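Local coordinates for glutaconate CoA-transferase subunit A (Acidaminococcus fermentans, PDB 1POI), which catalyses, as the large subunit of the enzyme, the transfer of coenzyme A from acetyl-CoA to glutaconate and (R)-2-hydroxyglutarate in the fermentation of glutamate, at residues E98-Q102 with D103-M107; W133-S136 with K137-K141; T80-S83 with R84-K88; W109-A113 with L114-F118. All coordinates share one frame; numbering follows the deposited sequence.

How the contacts relate
Three contacts are helix starts and one is a helix end. Contacts 1 and 4 are buried and share helix 102-114: contact 1 holds its first turn, where a serine hydroxyl caps it, and contact 4 closes it with a Schellman motif and a leucine against a histidine ring. Contact 2, whose centre lies about 24 Å from that of the chain, is partly exposed and repeats the serine cap, but adds an arginine folded back over the loop, Arg140, in a salt bridge with Glu98 of contact 1. Contact 3, also partly exposed, opens helix 84-92 with an N-cap serine that makes no capping bond; Asp58 takes an amide there, and Val82 packs on the guanidinium of Arg87.

Contact 1 (E98-Q102 with D103-M107); sequences EDYSQ and DVIYM
Ile105 N and Tyr106 N bond back to Ser101 O and Gln102 O in the first turn of helix 102-114, the Tyr106 bond being the shorter, at 3.0 Å between Tyr106 N and Gln102 O. Ahead of that turn the backbone is still leaving strand 96-99. Ser101 sits at the N-cap. Its OG stands between its own backbone N and carbonyl carbon (chi1 89°), which aims it at Val104 N, and it accepts from that amide at 3.2 Å in an almost straight bond, 172° at the hydrogen. Val104 CG2 lies 3.4 Å from the same OG. With an alanine here, Val104 N would probably be left without its capping acceptor. This is the step from strand to helix at one border of the parallel sheet in the CoA-transferase fold, since 96-99 is the outermost strand there within this chain. Tyr100 turns its CB to Ile105 CG1 at 4.0 Å, and Val104 CG1 and Ile105 CD1 come to its ring obliquely; its hydroxyl goes elsewhere, to Lys150 O. One turn along, Gln102 and Tyr106 run side by side in the same direction, Gln102 CG lying 3.8 Å from Tyr106 CD2, with amide and ring planes 73° apart. The Tyr106 hydroxyl bonds to Gln196. A water accepts from Gln102 NE2 at 3.1 Å and donates to Asp103 OD1, tying these neighbouring side chains together.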
loop_
_atom_site.group_PDB
_atom_site.type_symbol
_atom_site.label_atom_id
_atom_site.label_comp_id
_atom_site.label_asym_id
_atom_site.label_seq_id
_atom_site.Cartn_x
_atom_site.Cartn_y
_atom_site.Cartn_z
ATOM N N GLU A 98 -6.484 -44.862 1.738
ATOM C CA GLU A 98 -7.047 -44.727 3.080
ATOM C C GLU A 98 -7.922 -43.466 3.125
ATOM O O GLU A 98 -7.677 -42.502 2.405
ATOM C CB GLU A 98 -5.929 -44.618 4.129
ATOM C CG GLU A 98 -6.399 -44.764 5.564
ATOM C CD GLU A 98 -7.285 -45.993 5.795
ATOM O OE1 GLU A 98 -8.497 -45.909 5.540
ATOM O OE2 GLU A 98 -6.788 -47.042 6.248
ATOM N N ASP A 99 -8.953 -43.496 3.954
ATOM C CA ASP A 99 -9.848 -42.369 4.130
ATOM C C ASP A 99 -9.784 -41.854 5.547
ATOM O O ASP A 99 -10.006 -42.609 6.496
ATOM C CB ASP A 99 -11.304 -42.790 3.933
ATOM C CG ASP A 99 -11.781 -42.628 2.523
ATOM O OD1 ASP A 99 -11.475 -41.587 1.879
ATOM O OD2 ASP A 99 -12.483 -43.559 2.077
ATOM N N TYR A 100 -9.516 -40.565 5.676
ATOM C CA TYR A 100 -9.525 -39.871 6.964
ATOM C C TYR A 100 -10.449 -38.673 6.691
ATOM O O TYR A 100 -10.672 -38.298 5.533
ATOM C CB TYR A 100 -8.134 -39.320 7.356
ATOM C CG TYR A 100 -7.134 -40.325 7.909
ATOM C CD1 TYR A 100 -7.325 -40.934 9.154
ATOM C CD2 TYR A 100 -5.989 -40.655 7.194
ATOM C CE1 TYR A 100 -6.399 -41.845 9.666
ATOM C CE2 TYR A 100 -5.065 -41.565 7.700
ATOM C CZ TYR A 100 -5.275 -42.153 8.930
ATOM O OH TYR A 100 -4.356 -43.058 9.398
ATOM N N SER A 101 -10.997 -38.095 7.748
ATOM C CA SER A 101 -11.835 -36.912 7.637
ATOM C C SER A 101 -10.843 -35.816 7.235
ATOM O O SER A 101 -9.672 -35.890 7.596
ATOM C CB SER A 101 -12.411 -36.571 9.005
ATOM O OG SER A 101 -11.527 -35.706 9.699
ATOM N N GLN A 102 -11.305 -34.787 6.533
ATOM C CA GLN A 102 -10.435 -33.696 6.098
ATOM C C GLN A 102 -9.806 -32.926 7.258
ATOM O O GLN A 102 -8.658 -32.469 7.185
ATOM C CB GLN A 102 -11.230 -32.742 5.225
ATOM C CG GLN A 102 -10.430 -31.631 4.611
ATOM C CD GLN A 102 -11.252 -30.867 3.604
ATOM O OE1 GLN A 102 -11.566 -31.375 2.533
ATOM N NE2 GLN A 102 -11.601 -29.633 3.939
ATOM N N ASP A 103 -10.563 -32.799 8.336
ATOM C CA ASP A 103 -10.113 -32.083 9.523
ATOM C C ASP A 103 -8.832 -32.725 10.024
ATOM O O ASP A 103 -7.802 -32.053 10.185
ATOM C CB ASP A 103 -11.214 -32.154 10.574
ATOM C CG ASP A 103 -12.578 -31.847 9.985
ATOM O OD1 ASP A 103 -12.660 -30.888 9.179
ATOM O OD2 ASP A 103 -13.549 -32.574 10.286
ATOM N N VAL A 104 -8.874 -34.049 10.147
ATOM C CA VAL A 104 -7.727 -34.820 10.605
ATOM C C VAL A 104 -6.534 -34.647 9.669
ATOM O O VAL A 104 -5.420 -34.479 10.140
ATOM C CB VAL A 104 -8.090 -36.299 10.779
ATOM C CG1 VAL A 104 -6.856 -37.149 11.021
ATOM C CG2 VAL A 104 -9.031 -36.447 11.927
ATOM N N ILE A 105 -6.758 -34.647 8.359
ATOM C CA ILE A 105 -5.666 -34.467 7.414
ATOM C C ILE A 105 -4.958 -33.114 7.584
ATOM O O ILE A 105 -3.733 -33.038 7.600
ATOM C CB ILE A 105 -6.160 -34.596 5.965
ATOM C CG1 ILE A 105 -6.617 -36.030 5.686
ATOM C CG2 ILE A 105 -5.043 -34.167 4.975
ATOM C CD1 ILE A 105 -5.517 -36.948 5.234
ATOM N N TYR A 106 -5.721 -32.031 7.662
ATOM C CA TYR A 106 -5.098 -30.720 7.829
ATOM C C TYR A 106 -4.423 -30.663 9.198
ATOM O O TYR A 106 -3.381 -30.038 9.347
ATOM C CB TYR A 106 -6.106 -29.585 7.568
ATOM C CG TYR A 106 -6.213 -29.276 6.092
ATOM C CD1 TYR A 106 -5.287 -28.443 5.486
ATOM C CD2 TYR A 106 -7.138 -29.938 5.278
ATOM C CE1 TYR A 106 -5.258 -28.289 4.108
ATOM C CE2 TYR A 106 -7.129 -29.792 3.894
ATOM C CZ TYR A 106 -6.181 -28.974 3.311
ATOM O OH TYR A 106 -6.096 -28.867 1.934
ATOM N N MET A 107 -4.981 -31.360 10.183
ATOM C CA MET A 107 -4.348 -31.424 11.498
ATOM C C MET A 107 -3.009 -32.183 11.367
ATOM O O MET A 107 -1.947 -31.633 11.672
ATOM C CB MET A 107 -5.242 -32.132 12.532
ATOM C CG MET A 107 -6.539 -31.410 12.842
ATOM S SD MET A 107 -6.546 -30.164 14.157
ATOM C CE MET A 107 -4.915 -29.444 14.051
HETATM O O HOH W 1 -11.915 -29.035 6.933
#

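Contact 2 (W133-S136 with K137-K141); sequences WGIS and KEVRK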
loop_
_atom_site.group_PDB
_atom_site.type_symbol
_atom_site.label_atom_id
_atom_site.label_comp_id
_atom_site.label_asym_id
_atom_site.label_seq_id
_atom_site.Cartn_x
_atom_site.Cartn_y
_atom_site.Cartn_z
ATOM N N TRP A 133 -10.921 -49.644 7.800
ATOM C CA TRP A 133 -9.579 -49.254 7.355
ATOM C C TRP A 133 -9.533 -49.443 5.847
ATOM O O TRP A 133 -9.978 -50.463 5.317
ATOM C CB TRP A 133 -8.492 -50.121 7.971
ATOM C CG TRP A 133 -8.252 -49.893 9.412
ATOM C CD1 TRP A 133 -9.177 -49.579 10.362
ATOM C CD2 TRP A 133 -7.001 -50.036 10.097
ATOM N NE1 TRP A 133 -8.579 -49.527 11.601
ATOM C CE2 TRP A 133 -7.242 -49.806 11.463
ATOM C CE3 TRP A 133 -5.697 -50.344 9.681
ATOM C CZ2 TRP A 133 -6.231 -49.877 12.421
ATOM C CZ3 TRP A 133 -4.693 -50.417 10.633
ATOM C CH2 TRP A 133 -4.966 -50.183 11.983
ATOM N N GLY A 134 -9.002 -48.452 5.159
ATOM C CA GLY A 134 -8.902 -48.533 3.713
ATOM C C GLY A 134 -7.751 -49.457 3.400
ATOM O O GLY A 134 -7.870 -50.368 2.594
ATOM N N ILE A 135 -6.618 -49.180 4.036
ATOM C CA ILE A 135 -5.410 -49.984 3.899
ATOM C C ILE A 135 -5.360 -50.797 5.182
ATOM O O ILE A 135 -5.305 -50.242 6.273
ATOM C CB ILE A 135 -4.167 -49.096 3.810
ATOM C CG1 ILE A 135 -4.483 -47.887 2.921
ATOM C CG2 ILE A 135 -2.993 -49.921 3.273
ATOM C CD1 ILE A 135 -3.346 -46.912 2.717
ATOM N N SER A 136 -5.527 -52.101 5.056
ATOM C CA SER A 136 -5.512 -52.985 6.210
ATOM C C SER A 136 -4.140 -53.035 6.914
ATOM O O SER A 136 -3.093 -52.696 6.334
ATOM C CB SER A 136 -5.904 -54.385 5.770
ATOM O OG SER A 136 -4.961 -54.874 4.825
ATOM N N LYS A 137 -4.155 -53.474 8.169
ATOM C CA LYS A 137 -2.929 -53.597 8.943
ATOM C C LYS A 137 -2.013 -54.531 8.164
ATOM O O LYS A 137 -0.822 -54.270 8.036
ATOM C CB LYS A 137 -3.238 -54.142 10.352
ATOM C CG LYS A 137 -2.063 -54.803 11.072
ATOM C CD LYS A 137 -0.919 -53.853 11.337
ATOM C CE LYS A 137 -1.242 -52.981 12.512
ATOM N NZ LYS A 137 -1.508 -53.787 13.719
ATOM N N GLU A 138 -2.610 -55.552 7.554
ATOM C CA GLU A 138 -1.875 -56.535 6.770
ATOM C C GLU A 138 -1.172 -55.916 5.574
ATOM O O GLU A 138 -0.010 -56.216 5.305
ATOM C CB GLU A 138 -2.792 -57.677 6.328
ATOM C CG GLU A 138 -2.061 -58.780 5.568
ATOM C CD GLU A 138 -2.928 -60.012 5.294
ATOM O OE1 GLU A 138 -3.662 -60.452 6.216
ATOM O OE2 GLU A 138 -2.852 -60.551 4.162
ATOM N N VAL A 139 -1.860 -55.051 4.851
ATOM C CA VAL A 139 -1.227 -54.417 3.718
ATOM C C VAL A 139 -0.300 -53.309 4.171
ATOM O O VAL A 139 0.753 -53.134 3.601
ATOM C CB VAL A 139 -2.272 -53.903 2.691
ATOM C CG1 VAL A 139 -1.639 -52.905 1.714
ATOM C CG2 VAL A 139 -2.858 -55.092 1.919
ATOM N N ARG A 140 -0.669 -52.580 5.215
ATOM C CA ARG A 140 0.164 -51.479 5.720
ATOM C C ARG A 140 1.565 -51.937 6.117
ATOM O O ARG A 140 2.559 -51.228 5.861
ATOM C CB ARG A 140 -0.508 -50.803 6.920
ATOM C CG ARG A 140 -1.618 -49.827 6.551
ATOM C CD ARG A 140 -2.487 -49.501 7.763
ATOM N NE ARG A 140 -3.424 -48.418 7.490
ATOM C CZ ARG A 140 -3.071 -47.141 7.347
ATOM N NH1 ARG A 140 -1.799 -46.761 7.451
ATOM N NH2 ARG A 140 -3.997 -46.234 7.072
ATOM N N LYS A 141 1.629 -53.133 6.719
ATOM C CA LYS A 141 2.879 -53.751 7.182
ATOM C C LYS A 141 3.893 -54.046 6.092
ATOM O O LYS A 141 5.099 -54.050 6.339
ATOM C CB LYS A 141 2.592 -55.030 7.977
ATOM C CG LYS A 141 2.537 -54.809 9.472
ATOM C CD LYS A 141 2.521 -56.116 10.249
ATOM C CE LYS A 141 1.181 -56.826 10.101
ATOM N NZ LYS A 141 1.045 -58.089 10.913
#
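Ser136 caps helix 137-141 from the N-cap position, closing the loop that follows helix 128-131. The capping bond runs from Val139 N to Ser136 OG, 3.1 Å long, and a chi1 of 62° swings that OG over the first turn to receive it. Beside it the first main-chain bond of the helix joins Arg140 N to Ser136 O at 2.7 Å. A third bond, weak and bent, runs from Arg140 NE to Ile135 O, 2.9 Å apart with an angle of 128° at the hydrogen.

Apolar packing lies beside these bonds. Ile135 CG2 touches Val139 CG1 and Arg140 CG, each at 3.6 Å, and both side chains cross Ile135 at about a right angle; Ile135 CB also sits over one face of the Arg140 guanidinium. The indole of Trp133 comes in from the other end of the loop. Its plane stands 90° to the guanidinium, and CE3 approaches Arg140 NE obliquely.

The guanidinium, brought back beside the loop, has its own partners: NH1 bonds to Pro147 O and NH2 forms a salt bridge with Glu98. That glutamate also accepts from Gly134 N and Ile135 N, so one carboxylate ties down both loop and helix. Farther along the indole, Trp133 CZ3 rests 3.7 Å from Arg140 CD, on the extended stem of the arginine.

Contact 3 (T80-S83 with R84-K88); sequences TNVS and RRFRK
The start of helix 84-92 brings Val82 and Ser83 of the preceding loop against Phe86 and Arg87 in the first turn. One backbone hydrogen bond joins loop and helix: Arg87 N donates to Ser83 O at 3.0 Å. Ser83 is the N-cap residue, but its OG lies beside its own backbone N (chi1 -65°) and makes no capping bond. Phe86 N instead finds Asp58 OD1, from helix 55-62, so the carboxylate of another helix serves an amide of this first turn. Within this helix start the side chains do the rest of the joining. A chi1 near +60° starts the Arg87 chain back over its own backbone, and bends at chi2 and chi3 then bring the guanidinium back along the loop. There Val82 lies against one of its faces, CB being 3.7 Å from NH1 of Arg87 and CG1 above the centre of the group. A serine in place of Arg87 would probably leave the Val82 side chain without the flat group that covers it. Phe86 presents its ring edge to the loop: Ser83 O lies in the ring plane, 3.6 Å from Phe86 CD2, and Val82 CG1 is also near that plane, 4.2 Å from Phe86 CE2. Between the beta carbons of Ser83 and Phe86 the gap is 3.6 Å. On another side of the turn, Thr80 CG2 meets the extended Arg84 chain at NE, 3.7 Å away. Asp264 receives both Arg84 NH2, in a salt bridge, and the hydroxyl of Thr80.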
loop_
_atom_site.group_PDB
_atom_site.type_symbol
_atom_site.label_atom_id
_atom_site.label_comp_id
_atom_site.label_asym_id
_atom_site.label_seq_id
_atom_site.Cartn_x
_atom_site.Cartn_y
_atom_site.Cartn_z
ATOM N N THR A 80 -15.697 -30.800 -11.664
ATOM C CA THR A 80 -15.867 -32.245 -11.480
ATOM C C THR A 80 -16.182 -32.558 -10.029
ATOM O O THR A 80 -15.362 -32.326 -9.144
ATOM C CB THR A 80 -14.631 -33.064 -11.861
ATOM O OG1 THR A 80 -14.087 -32.593 -13.097
ATOM C CG2 THR A 80 -15.038 -34.507 -12.027
ATOM N N ASN A 81 -17.352 -33.136 -9.807
ATOM C CA ASN A 81 -17.822 -33.492 -8.471
ATOM C C ASN A 81 -16.953 -34.451 -7.682
ATOM O O ASN A 81 -16.790 -34.293 -6.478
ATOM C CB ASN A 81 -19.225 -34.092 -8.549
ATOM C CG ASN A 81 -20.304 -33.038 -8.603
ATOM O OD1 ASN A 81 -20.032 -31.831 -8.459
ATOM N ND2 ASN A 81 -21.547 -33.481 -8.801
ATOM N N VAL A 82 -16.525 -35.516 -8.353
ATOM C CA VAL A 82 -15.693 -36.582 -7.793
ATOM C C VAL A 82 -14.746 -36.918 -8.919
ATOM O O VAL A 82 -15.188 -37.406 -9.945
ATOM C CB VAL A 82 -16.539 -37.851 -7.501
ATOM C CG1 VAL A 82 -15.684 -38.913 -6.818
ATOM C CG2 VAL A 82 -17.755 -37.491 -6.643
ATOM N N SER A 83 -13.469 -36.589 -8.763
ATOM C CA SER A 83 -12.475 -36.861 -9.797
ATOM C C SER A 83 -12.680 -38.242 -10.399
ATOM O O SER A 83 -12.873 -39.238 -9.696
ATOM C CB SER A 83 -11.065 -36.719 -9.251
ATOM O OG SER A 83 -10.813 -35.380 -8.870
ATOM N N ARG A 84 -12.620 -38.282 -11.719
ATOM C CA ARG A 84 -12.870 -39.501 -12.456
ATOM C C ARG A 84 -11.772 -40.556 -12.470
ATOM O O ARG A 84 -12.068 -41.711 -12.235
ATOM C CB ARG A 84 -13.365 -39.135 -13.857
ATOM C CG ARG A 84 -14.534 -38.149 -13.788
ATOM C CD ARG A 84 -14.803 -37.482 -15.115
ATOM N NE ARG A 84 -15.877 -36.493 -15.038
ATOM C CZ ARG A 84 -17.155 -36.777 -14.790
ATOM N NH1 ARG A 84 -17.540 -38.026 -14.583
ATOM N NH2 ARG A 84 -18.056 -35.806 -14.749
ATOM N N ARG A 85 -10.520 -40.184 -12.726
ATOM C CA ARG A 85 -9.445 -41.177 -12.724
ATOM C C ARG A 85 -9.396 -41.771 -11.321
ATOM O O ARG A 85 -9.290 -42.985 -11.144
ATOM C CB ARG A 85 -8.097 -40.538 -13.057
ATOM C CG ARG A 85 -7.700 -40.512 -14.539
ATOM C CD ARG A 85 -8.827 -40.890 -15.494
ATOM N NE ARG A 85 -9.002 -42.325 -15.657
ATOM C CZ ARG A 85 -10.181 -42.915 -15.848
ATOM N NH1 ARG A 85 -11.300 -42.207 -15.900
ATOM N NH2 ARG A 85 -10.244 -44.227 -16.009
ATOM N N PHE A 86 -9.548 -40.892 -10.336
ATOM C CA PHE A 86 -9.556 -41.227 -8.921
ATOM C C PHE A 86 -10.633 -42.276 -8.605
ATOM O O PHE A 86 -10.301 -43.390 -8.247
ATOM C CB PHE A 86 -9.743 -39.916 -8.100
ATOM C CG PHE A 86 -10.257 -40.113 -6.690
ATOM C CD1 PHE A 86 -9.394 -40.456 -5.658
ATOM C CD2 PHE A 86 -11.615 -39.983 -6.404
ATOM C CE1 PHE A 86 -9.878 -40.672 -4.362
ATOM C CE2 PHE A 86 -12.105 -40.194 -5.120
ATOM C CZ PHE A 86 -11.233 -40.542 -4.097
ATOM N N ARG A 87 -11.911 -41.966 -8.802
ATOM C CA ARG A 87 -12.956 -42.935 -8.479
ATOM C C ARG A 87 -12.948 -44.179 -9.349
ATOM O O ARG A 87 -13.508 -45.205 -8.970
ATOM C CB ARG A 87 -14.345 -42.289 -8.485
ATOM C CG ARG A 87 -14.843 -41.820 -9.842
ATOM C CD ARG A 87 -16.160 -42.527 -10.245
ATOM N NE ARG A 87 -17.293 -42.251 -9.354
ATOM C CZ ARG A 87 -17.990 -41.108 -9.335
ATOM N NH1 ARG A 87 -17.672 -40.103 -10.158
ATOM N NH2 ARG A 87 -19.039 -40.981 -8.517
ATOM N N LYS A 88 -12.303 -44.103 -10.507
ATOM C CA LYS A 88 -12.244 -45.250 -11.410
ATOM C C LYS A 88 -11.184 -46.230 -10.928
ATOM O O LYS A 88 -11.454 -47.420 -10.732
ATOM C CB LYS A 88 -11.955 -44.806 -12.852
ATOM C CG LYS A 88 -12.265 -45.861 -13.897
ATOM C CD LYS A 88 -13.628 -46.520 -13.658
ATOM C CE LYS A 88 -13.488 -47.909 -13.017
ATOM N NZ LYS A 88 -14.788 -48.395 -12.443
#

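Contact 4 (W109-A113 with L114-F118); sequences WHAAA and LGLPF
A Schellman motif ends helix 102-114, with Gly115 at positive phi as its C-prime residue. Leu116 N reaches back to Ala111 O at 3.1 Å, and Gly115 N makes the inner bond to Ala112 O, which is long and weak. Gly115 N also bonds to Ala111 O at 2.8 Å, so that carbonyl accepts two donors, which come to it from opposite faces of its plane. At this positive phi a beta carbon would probably press on Leu114 O, and glycine avoids that. One residue earlier, Leu114 N keeps the ordinary helical bond to His110 O, 2.9 Å long.

Two apolar contacts accompany the turn. In the first, Ala111 CB meets Leu116 CD1 at 3.7 Å, the hydrophobic pairing across a helix end that commonly accompanies this motif. In the second, Leu114 lays CD2 over one face of the His110 imidazole in a CH-pi contact, 3.7 Å from the ring centroid and 23° off its normal, while CD1 comes to 3.8 Å from His110 NE2. The histidine reaches it because CG is anti to the backbone N (chi1 -167°), turning the ring along the helix toward Leu114. Beyond them lies the second copy of this subunit, whose own His110 ring meets this one with planes about 85° apart and whose Leu114 packs on it too. Asp199 and a basic side chain of another protein chain also pack on His110, so the methyl over its face probably limits how the ring can turn, while charges of both signs nearby leave its ionisation open.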
loop_
_atom_site.group_PDB
_atom_site.type_symbol
_atom_site.label_atom_id
_atom_site.label_comp_id
_atom_site.label_asym_id
_atom_site.label_seq_id
_atom_site.Cartn_x
_atom_site.Cartn_y
_atom_site.Cartn_z
ATOM N N TRP A 109 -0.939 -32.692 9.097
ATOM C CA TRP A 109 0.108 -31.887 8.512
ATOM C C TRP A 109 0.506 -30.823 9.525
ATOM O O TRP A 109 1.687 -30.532 9.702
ATOM C CB TRP A 109 -0.392 -31.211 7.233
ATOM C CG TRP A 109 -0.220 -31.986 5.962
ATOM C CD1 TRP A 109 0.835 -32.775 5.629
ATOM C CD2 TRP A 109 -1.058 -31.922 4.790
ATOM N NE1 TRP A 109 0.724 -33.188 4.320
ATOM C CE2 TRP A 109 -0.430 -32.679 3.784
ATOM C CE3 TRP A 109 -2.272 -31.289 4.496
ATOM C CZ2 TRP A 109 -0.974 -32.821 2.498
ATOM C CZ3 TRP A 109 -2.809 -31.433 3.214
ATOM C CH2 TRP A 109 -2.159 -32.190 2.236
ATOM N N HIS A 110 -0.469 -30.238 10.214
ATOM C CA HIS A 110 -0.134 -29.198 11.174
ATOM C C HIS A 110 0.730 -29.735 12.323
ATOM O O HIS A 110 1.797 -29.172 12.617
ATOM C CB HIS A 110 -1.385 -28.458 11.669
ATOM C CG HIS A 110 -1.077 -27.195 12.412
ATOM N ND1 HIS A 110 -1.651 -26.887 13.626
ATOM C CD2 HIS A 110 -0.204 -26.195 12.147
ATOM C CE1 HIS A 110 -1.148 -25.755 14.077
ATOM N NE2 HIS A 110 -0.266 -25.311 13.198
ATOM N N ALA A 111 0.291 -30.825 12.944
ATOM C CA ALA A 111 1.040 -31.475 14.010
ATOM C C ALA A 111 2.454 -31.809 13.539
ATOM O O ALA A 111 3.396 -31.779 14.328
ATOM C CB ALA A 111 0.361 -32.714 14.432
ATOM N N ALA A 112 2.618 -32.119 12.258
ATOM C CA ALA A 112 3.950 -32.420 11.728
ATOM C C ALA A 112 4.810 -31.161 11.729
ATOM O O ALA A 112 5.951 -31.170 12.183
ATOM C CB ALA A 112 3.859 -33.008 10.319
ATOM N N ALA A 113 4.254 -30.065 11.236
ATOM C CA ALA A 113 4.994 -28.815 11.205
ATOM C C ALA A 113 5.355 -28.430 12.633
ATOM O O ALA A 113 6.396 -27.819 12.874
ATOM C CB ALA A 113 4.161 -27.732 10.556
ATOM N N LEU A 114 4.484 -28.807 13.566
ATOM C CA LEU A 114 4.678 -28.504 14.976
ATOM C C LEU A 114 5.724 -29.365 15.683
ATOM O O LEU A 114 6.420 -28.885 16.563
ATOM C CB LEU A 114 3.336 -28.595 15.724
ATOM C CG LEU A 114 2.504 -27.339 16.052
ATOM C CD1 LEU A 114 2.853 -26.131 15.162
ATOM C CD2 LEU A 114 1.018 -27.702 15.962
ATOM N N GLY A 115 5.796 -30.644 15.340
ATOM C CA GLY A 115 6.759 -31.531 15.970
ATOM C C GLY A 115 6.115 -32.440 17.003
ATOM O O GLY A 115 6.791 -32.988 17.871
ATOM N N LEU A 116 4.803 -32.615 16.937
ATOM C CA LEU A 116 4.131 -33.464 17.911
ATOM C C LEU A 116 4.481 -34.936 17.703
ATOM O O LEU A 116 4.696 -35.384 16.580
ATOM C CB LEU A 116 2.605 -33.291 17.827
ATOM C CG LEU A 116 1.964 -31.912 17.986
ATOM C CD1 LEU A 116 0.457 -32.078 18.072
ATOM C CD2 LEU A 116 2.456 -31.204 19.220
ATOM N N PRO A 117 4.540 -35.712 18.791
ATOM C CA PRO A 117 4.855 -37.146 18.730
ATOM C C PRO A 117 3.793 -37.813 17.855
ATOM O O PRO A 117 4.077 -38.649 16.995
ATOM C CB PRO A 117 4.666 -37.598 20.178
ATOM C CG PRO A 117 4.939 -36.380 20.965
ATOM C CD PRO A 117 4.284 -35.289 20.176
ATOM N N PHE A 118 2.552 -37.439 18.113
ATOM C CA PHE A 118 1.411 -37.963 17.388
ATOM C C PHE A 118 0.247 -36.989 17.575
ATOM O O PHE A 118 0.367 -35.991 18.297
ATOM C CB PHE A 118 1.062 -39.359 17.894
ATOM C CG PHE A 118 0.594 -39.394 19.313
ATOM C CD1 PHE A 118 1.507 -39.347 20.362
ATOM C CD2 PHE A 118 -0.768 -39.554 19.603
ATOM C CE1 PHE A 118 1.074 -39.469 21.681
ATOM C CE2 PHE A 118 -1.218 -39.676 20.916
ATOM C CZ PHE A 118 -0.299 -39.636 21.961
#